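Long-range contacts in cellulase (Bacillus sp. BG-CS10, PDB 5E0C), which probably hydrolyses internal beta-1,4-glucosidic bonds of cellulose and related beta-glucans as a glycoside hydrolase of family 5: residues A[60-65]-A[78-83]; A[99-104]-A[143-148]. One frame throughout, in Å; residues are numbered along the deposited sequence.

Contact 1 (A[60-65]-A[78-83]); sequences IPVTWE and EDFFSR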
loop_
_atom_site.group_PDB
_atom_site.type_symbol
_atom_site.label_atom_id
_atom_site.label_comp_id
_atom_site.label_asym_id
_atom_site.label_seq_id
_atom_site.Cartn_x
_atom_site.Cartn_y
_atom_site.Cartn_z
ATOM N N ILE A 60 -1.132 -11.845 -11.258
ATOM C CA ILE A 60 0.004 -11.646 -12.131
ATOM C C ILE A 60 -0.315 -10.568 -13.146
ATOM O O ILE A 60 -0.817 -10.868 -14.221
ATOM C CB ILE A 60 0.389 -12.938 -12.869
ATOM C CG1 ILE A 60 0.558 -14.090 -11.891
ATOM C CG2 ILE A 60 1.683 -12.752 -13.649
ATOM C CD1 ILE A 60 0.950 -15.384 -12.578
ATOM N N PRO A 61 -0.035 -9.305 -12.802
ATOM C CA PRO A 61 -0.274 -8.224 -13.760
ATOM C C PRO A 61 0.706 -8.293 -14.916
ATOM O O PRO A 61 1.896 -8.529 -14.710
ATOM C CB PRO A 61 -0.061 -6.956 -12.930
ATOM C CG PRO A 61 0.894 -7.375 -11.863
ATOM C CD PRO A 61 0.588 -8.823 -11.555
ATOM N N VAL A 62 0.206 -8.112 -16.131
ATOM C CA VAL A 62 1.072 -8.083 -17.303
ATOM C C VAL A 62 0.761 -6.881 -18.168
ATOM O O VAL A 62 -0.406 -6.585 -18.440
ATOM C CB VAL A 62 0.939 -9.357 -18.154
ATOM C CG1 VAL A 62 1.929 -9.320 -19.306
ATOM C CG2 VAL A 62 1.178 -10.598 -17.306
ATOM N N THR A 63 1.810 -6.165 -18.561
ATOM C CA THR A 63 1.719 -5.115 -19.565
ATOM C C THR A 63 2.232 -5.683 -20.877
ATOM O O THR A 63 3.362 -6.160 -20.939
ATOM C CB THR A 63 2.535 -3.875 -19.176
ATOM O OG1 THR A 63 2.010 -3.326 -17.962
ATOM C CG2 THR A 63 2.465 -2.824 -20.277
ATOM N N TRP A 64 1.411 -5.634 -21.923
ATOM C CA TRP A 64 1.704 -6.382 -23.147
ATOM C C TRP A 64 2.186 -5.516 -24.314
ATOM O O TRP A 64 2.721 -6.041 -25.281
ATOM C CB TRP A 64 0.461 -7.160 -23.610
ATOM C CG TRP A 64 -0.128 -8.110 -22.605
ATOM C CD1 TRP A 64 -1.109 -7.832 -21.698
ATOM C CD2 TRP A 64 0.198 -9.494 -22.426
ATOM N NE1 TRP A 64 -1.405 -8.953 -20.961
ATOM C CE2 TRP A 64 -0.619 -9.987 -21.392
ATOM C CE3 TRP A 64 1.106 -10.364 -23.039
ATOM C CZ2 TRP A 64 -0.545 -11.305 -20.944
ATOM C CZ3 TRP A 64 1.173 -11.680 -22.594
ATOM C CH2 TRP A 64 0.354 -12.135 -21.560
ATOM N N GLU A 65 1.994 -4.203 -24.233
ATOM C CA GLU A 65 2.224 -3.342 -25.393
ATOM C C GLU A 65 3.599 -3.493 -26.043
ATOM O O GLU A 65 3.719 -3.443 -27.263
ATOM C CB GLU A 65 2.037 -1.879 -25.026
ATOM C CG GLU A 65 2.004 -0.996 -26.263
ATOM C CD GLU A 65 2.342 0.438 -25.963
ATOM O OE1 GLU A 65 3.234 0.676 -25.115
ATOM O OE2 GLU A 65 1.711 1.330 -26.570
ATOM N N GLU A 78 6.667 -14.724 -28.437
ATOM C CA GLU A 78 6.500 -16.074 -27.907
ATOM C C GLU A 78 7.308 -16.348 -26.634
ATOM O O GLU A 78 6.849 -17.089 -25.760
ATOM C CB GLU A 78 6.849 -17.108 -28.985
ATOM C CG GLU A 78 6.715 -18.575 -28.544
ATOM C CD GLU A 78 5.308 -18.936 -28.075
ATOM O OE1 GLU A 78 4.347 -18.201 -28.404
ATOM O OE2 GLU A 78 5.166 -19.965 -27.383
ATOM N N ASP A 79 8.495 -15.755 -26.527
ATOM C CA ASP A 79 9.334 -15.932 -25.335
ATOM C C ASP A 79 8.668 -15.353 -24.093
ATOM O O ASP A 79 8.463 -16.055 -23.096
ATOM C CB ASP A 79 10.699 -15.277 -25.534
ATOM C CG ASP A 79 11.570 -16.031 -26.517
ATOM O OD1 ASP A 79 11.506 -17.281 -26.545
ATOM O OD2 ASP A 79 12.314 -15.361 -27.269
ATOM N N PHE A 80 8.348 -14.064 -24.168
ATOM C CA PHE A 80 7.615 -13.374 -23.117
ATOM C C PHE A 80 6.383 -14.185 -22.715
ATOM O O PHE A 80 6.156 -14.481 -21.533
ATOM C CB PHE A 80 7.222 -11.974 -23.592
ATOM C CG PHE A 80 6.629 -11.109 -22.525
ATOM C CD1 PHE A 80 7.441 -10.329 -21.719
ATOM C CD2 PHE A 80 5.259 -11.057 -22.336
ATOM C CE1 PHE A 80 6.901 -9.524 -20.733
ATOM C CE2 PHE A 80 4.711 -10.250 -21.353
ATOM C CZ PHE A 80 5.536 -9.484 -20.549
ATOM N N PHE A 81 5.618 -14.590 -23.722
ATOM C CA PHE A 81 4.361 -15.297 -23.496
ATOM C C PHE A 81 4.590 -16.619 -22.769
ATOM O O PHE A 81 3.864 -16.955 -21.829
ATOM C CB PHE A 81 3.637 -15.506 -24.839
ATOM C CG PHE A 81 2.135 -15.617 -24.728
ATOM C CD1 PHE A 81 1.473 -15.141 -23.606
ATOM C CD2 PHE A 81 1.379 -16.110 -25.785
ATOM C CE1 PHE A 81 0.097 -15.212 -23.502
ATOM C CE2 PHE A 81 -0.017 -16.184 -25.694
ATOM C CZ PHE A 81 -0.655 -15.729 -24.547
ATOM N N SER A 82 5.619 -17.353 -23.180
ATOM C CA SER A 82 5.878 -18.652 -22.583
ATOM C C SER A 82 6.395 -18.463 -21.169
ATOM O O SER A 82 6.243 -19.354 -20.337
ATOM C CB SER A 82 6.869 -19.465 -23.414
ATOM O OG SER A 82 8.170 -18.924 -23.304
ATOM N N ARG A 83 6.989 -17.301 -20.892
ATOM C CA ARG A 83 7.463 -17.006 -19.537
ATOM C C ARG A 83 6.293 -16.721 -18.595
ATOM O O ARG A 83 6.184 -17.359 -17.535
ATOM C CB ARG A 83 8.452 -15.834 -19.524
ATOM C CG ARG A 83 9.817 -16.178 -20.111
ATOM C CD ARG A 83 10.951 -15.305 -19.575
ATOM N NE ARG A 83 10.775 -13.883 -19.861
ATOM C CZ ARG A 83 11.067 -13.310 -21.024
ATOM N NH1 ARG A 83 11.533 -14.045 -22.023
ATOM N NH2 ARG A 83 10.880 -12.004 -21.195
#
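An aromatic cluster of Trp-64, Phe-80 and Phe-81 fixes the loop that leaves the second barrel strand, 57-60, against the start of helix 78-93, and it illustrates how a TIM barrel can seat such a loop chiefly through aromatic rings, with one valine methyl between them. Phe-80 supplies the central contact. Its CG stands anti to the backbone N (chi1 -172°), which carries the ring straight out from the helix to the loop. There the ring turns an edge toward the six-membered ring of Trp-64 in an offset edge-to-face pair, with centroids 5.8 Å apart and planes at 73°. Val-62 fills the angle between the two rings. Its CG1 sits over the centre of the indole, on the same face that Phe-80 approaches, and also meets the edge of Phe-80 in plane, 3.6 Å from CE2. The carbonyl of Thr-63 adds a looser touch, its O lying 4.0 Å from Phe-80 CZ. Phe-81, one residue further along the helix, reaches another part of the indole: CD1 comes to 3.6 Å from Trp-64 CZ3, near the plane of the indole and at its rim, while CE1 lies the same 3.6 Å from Trp-64 CH2. These two ring planes stand almost perpendicular, at 86°. Beyond the pair, Leu-131 of helix 117-134 touches both Trp-64 and Phe-81. The polar edge of the indole faces the other way, where NE1 is hydrogen-bonded to Asn-101 O, and Thr-63 OG1 is likewise engaged by Asp-28 O and His-104 N. No hydrogen bond joins residues 60-65 to 78-83, so adhesion here rests on ring and methyl packing in a buried setting, while Thr-63 OG1 and Trp-64 NE1 bond to other residues.

Contact 2 (A[99-104]-A[143-148]); sequences MLNLHH and MFESVN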
loop_
_atom_site.group_PDB
_atom_site.type_symbol
_atom_site.label_atom_id
_atom_site.label_comp_id
_atom_site.label_asym_id
_atom_site.label_seq_id
_atom_site.Cartn_x
_atom_site.Cartn_y
_atom_site.Cartn_z
ATOM N N MET A 99 -4.793 -14.746 -10.905
ATOM C CA MET A 99 -5.502 -13.729 -11.677
ATOM C C MET A 99 -4.573 -13.132 -12.731
ATOM O O MET A 99 -3.518 -12.596 -12.386
ATOM C CB MET A 99 -6.048 -12.621 -10.765
ATOM C CG MET A 99 -6.900 -11.585 -11.505
ATOM S SD MET A 99 -7.596 -10.272 -10.468
ATOM C CE MET A 99 -8.269 -11.245 -9.144
ATOM N N LEU A 100 -4.958 -13.224 -14.005
ATOM C CA LEU A 100 -4.145 -12.689 -15.108
ATOM C C LEU A 100 -4.858 -11.535 -15.824
ATOM O O LEU A 100 -6.037 -11.655 -16.133
ATOM C CB LEU A 100 -3.823 -13.795 -16.107
ATOM C CG LEU A 100 -3.142 -13.334 -17.407
ATOM C CD1 LEU A 100 -1.764 -12.752 -17.139
ATOM C CD2 LEU A 100 -3.076 -14.442 -18.460
ATOM N N ASN A 101 -4.160 -10.438 -16.120
ATOM C CA ASN A 101 -4.841 -9.266 -16.679
ATOM C C ASN A 101 -4.144 -8.641 -17.885
ATOM O O ASN A 101 -3.149 -9.165 -18.378
ATOM C CB ASN A 101 -5.027 -8.188 -15.593
ATOM C CG ASN A 101 -3.722 -7.451 -15.220
ATOM O OD1 ASN A 101 -2.704 -7.523 -15.918
ATOM N ND2 ASN A 101 -3.767 -6.724 -14.106
ATOM N N LEU A 102 -4.684 -7.520 -18.360
ATOM C CA LEU A 102 -3.868 -6.548 -19.075
ATOM C C LEU A 102 -3.654 -5.436 -18.073
ATOM O O LEU A 102 -4.611 -5.041 -17.388
ATOM C CB LEU A 102 -4.536 -6.015 -20.350
ATOM C CG LEU A 102 -5.369 -6.963 -21.211
ATOM C CD1 LEU A 102 -5.914 -6.208 -22.425
ATOM C CD2 LEU A 102 -4.576 -8.206 -21.631
ATOM N N HIS A 103 -2.429 -4.933 -17.950
ATOM C CA HIS A 103 -2.184 -3.992 -16.860
ATOM C C HIS A 103 -1.962 -2.551 -17.324
ATOM O O HIS A 103 -2.931 -1.822 -17.547
ATOM C CB HIS A 103 -1.008 -4.456 -15.996
ATOM C CG HIS A 103 -1.023 -3.867 -14.618
ATOM N ND1 HIS A 103 -1.824 -4.356 -13.607
ATOM C CD2 HIS A 103 -0.345 -2.820 -14.087
ATOM C CE1 HIS A 103 -1.638 -3.639 -12.516
ATOM N NE2 HIS A 103 -0.741 -2.706 -12.777
ATOM N N HIS A 104 -0.708 -2.129 -17.462
ATOM C CA HIS A 104 -0.435 -0.728 -17.785
ATOM C C HIS A 104 -0.800 -0.375 -19.225
ATOM O O HIS A 104 -0.724 0.786 -19.614
ATOM C CB HIS A 104 1.032 -0.381 -17.521
ATOM C CG HIS A 104 1.371 -0.286 -16.070
ATOM N ND1 HIS A 104 0.605 0.437 -15.179
ATOM C CD2 HIS A 104 2.376 -0.831 -15.346
ATOM C CE1 HIS A 104 1.128 0.336 -13.972
ATOM N NE2 HIS A 104 2.204 -0.432 -14.045
ATOM N N MET A 143 -8.111 -17.286 -13.347
ATOM C CA MET A 143 -9.166 -16.365 -13.734
ATOM C C MET A 143 -8.605 -15.193 -14.556
ATOM O O MET A 143 -7.421 -14.855 -14.441
ATOM C CB MET A 143 -9.869 -15.846 -12.492
ATOM C CG MET A 143 -9.001 -14.944 -11.635
ATOM S SD MET A 143 -9.618 -14.832 -9.949
ATOM C CE MET A 143 -8.915 -16.320 -9.213
ATOM N N PHE A 144 -9.458 -14.576 -15.373
ATOM C CA PHE A 144 -9.049 -13.457 -16.229
ATOM C C PHE A 144 -9.655 -12.147 -15.785
ATOM O O PHE A 144 -10.857 -12.073 -15.494
ATOM C CB PHE A 144 -9.455 -13.681 -17.679
ATOM C CG PHE A 144 -8.791 -14.839 -18.327
ATOM C CD1 PHE A 144 -7.552 -15.287 -17.889
ATOM C CD2 PHE A 144 -9.405 -15.490 -19.390
ATOM C CE1 PHE A 144 -6.935 -16.373 -18.508
ATOM C CE2 PHE A 144 -8.805 -16.569 -19.997
ATOM C CZ PHE A 144 -7.567 -17.015 -19.557
ATOM N N GLU A 145 -8.824 -11.111 -15.768
ATOM C CA GLU A 145 -9.233 -9.772 -15.386
ATOM C C GLU A 145 -9.099 -8.871 -16.615
ATOM O O GLU A 145 -8.036 -8.808 -17.226
ATOM C CB GLU A 145 -8.388 -9.271 -14.216
ATOM C CG GLU A 145 -8.631 -7.838 -13.854
ATOM C CD GLU A 145 -7.627 -7.331 -12.841
ATOM O OE1 GLU A 145 -6.554 -7.973 -12.718
ATOM O OE2 GLU A 145 -7.908 -6.300 -12.173
ATOM N N SER A 146 -10.181 -8.192 -16.985
ATOM C CA SER A 146 -10.262 -7.550 -18.298
ATOM C C SER A 146 -9.183 -6.500 -18.543
ATOM O O SER A 146 -8.475 -6.554 -19.556
ATOM C CB SER A 146 -11.635 -6.912 -18.488
ATOM O OG SER A 146 -11.864 -5.915 -17.508
ATOM N N VAL A 147 -9.059 -5.554 -17.616
ATOM C CA VAL A 147 -8.103 -4.460 -17.745
ATOM C C VAL A 147 -7.836 -3.864 -16.361
ATOM O O VAL A 147 -8.755 -3.724 -15.557
ATOM C CB VAL A 147 -8.623 -3.358 -18.719
ATOM C CG1 VAL A 147 -10.059 -2.968 -18.378
ATOM C CG2 VAL A 147 -7.714 -2.124 -18.707
ATOM N N ASN A 148 -6.582 -3.514 -16.076
ATOM C CA ASN A 148 -6.268 -2.896 -14.793
ATOM C C ASN A 148 -6.611 -1.412 -14.739
ATOM O O ASN A 148 -6.261 -0.660 -15.630
ATOM C CB ASN A 148 -4.796 -3.073 -14.456
ATOM C CG ASN A 148 -4.421 -2.369 -13.172
ATOM O OD1 ASN A 148 -4.801 -2.807 -12.092
ATOM N ND2 ASN A 148 -3.699 -1.269 -13.281
HETATM O O HOH W 1 -2.326 0.406 -15.094
#
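Strands 99-101 and 143-145 run parallel beside each other, Leu-100 opposite Phe-144, with axes 4.6 Å apart at closest and 35° between their directions. Leu-100 serves both neighbours of Phe-144: its N donates to Met-143 O at 3.0 Å, and its O accepts from Glu-145 N at 2.9 Å. Beyond Glu-145 the pairing slips by one residue. Leu-102 comes to lie beside Val-147, Ser-146 turns its side chain away, and Asn-148 N regains the partner chain at 2.8 Å from Leu-102 O. Leu-100 and Phe-144 face the surrounding helices, where Trp-128 meets the ring of Phe-144. The opposite face, bearing Met-99, Asn-101, Met-143 and Glu-145, looks into the barrel. Here Met-99 lays CB against Met-143 CG, while its SD rests against Glu-145 OE1 where the two side chains cross. These are the third and fourth strands of the family 5 (beta/alpha)8 barrel, and Asn-148 begins the Asn-Glu-Pro signature whose glutamate, as in relatives, probably acts as the acid/base. The polar groups nearby are tightly networked. Glu-145 OE1 forms a salt bridge with Arg-59 NE and takes only a weak bond from Asn-101 ND2, at 3.4 Å. That amide nitrogen bonds better to His-103 ND1, at 3.1 Å, arriving in the imidazole plane and so fixing how the ring is turned; its OD1 is taken up by Val-62 N. An anti torsion (chi1 176°) lays the Asn-148 amide alongside the same imidazole, stacked over one face with planes 14° apart, although the modelled separation is too short to trust. The two ends of that amide are also held: OD1 by Arg-59 NH2, and ND2 by a water that accepts at 2.8 Å and lies 2.9 Å from His-104 ND1.

From the N terminus, contact 1 closes first, folding the irregular loop after strand 57-60 back onto helix 78-93. That helix leads into strand 97-101, where contact 2 opens and spans the largely helical excursion to strand 142-145. The two closures are thus in series, neither nested nor crossed, yet they touch: Ile-60 N lies 2.7 Å from Met-99 O and Val-62 N 3.0 Å from Asn-101 OD1, both probable hydrogen bonds, while Pro-61 packs on His-103. Segment 99-104 therefore stands between 60-65 and 143-148. Contact 2 joins the third and fourth strands, contact 1 ties the loop after the second to helix 78-93, and the bonds between them link the second to the third.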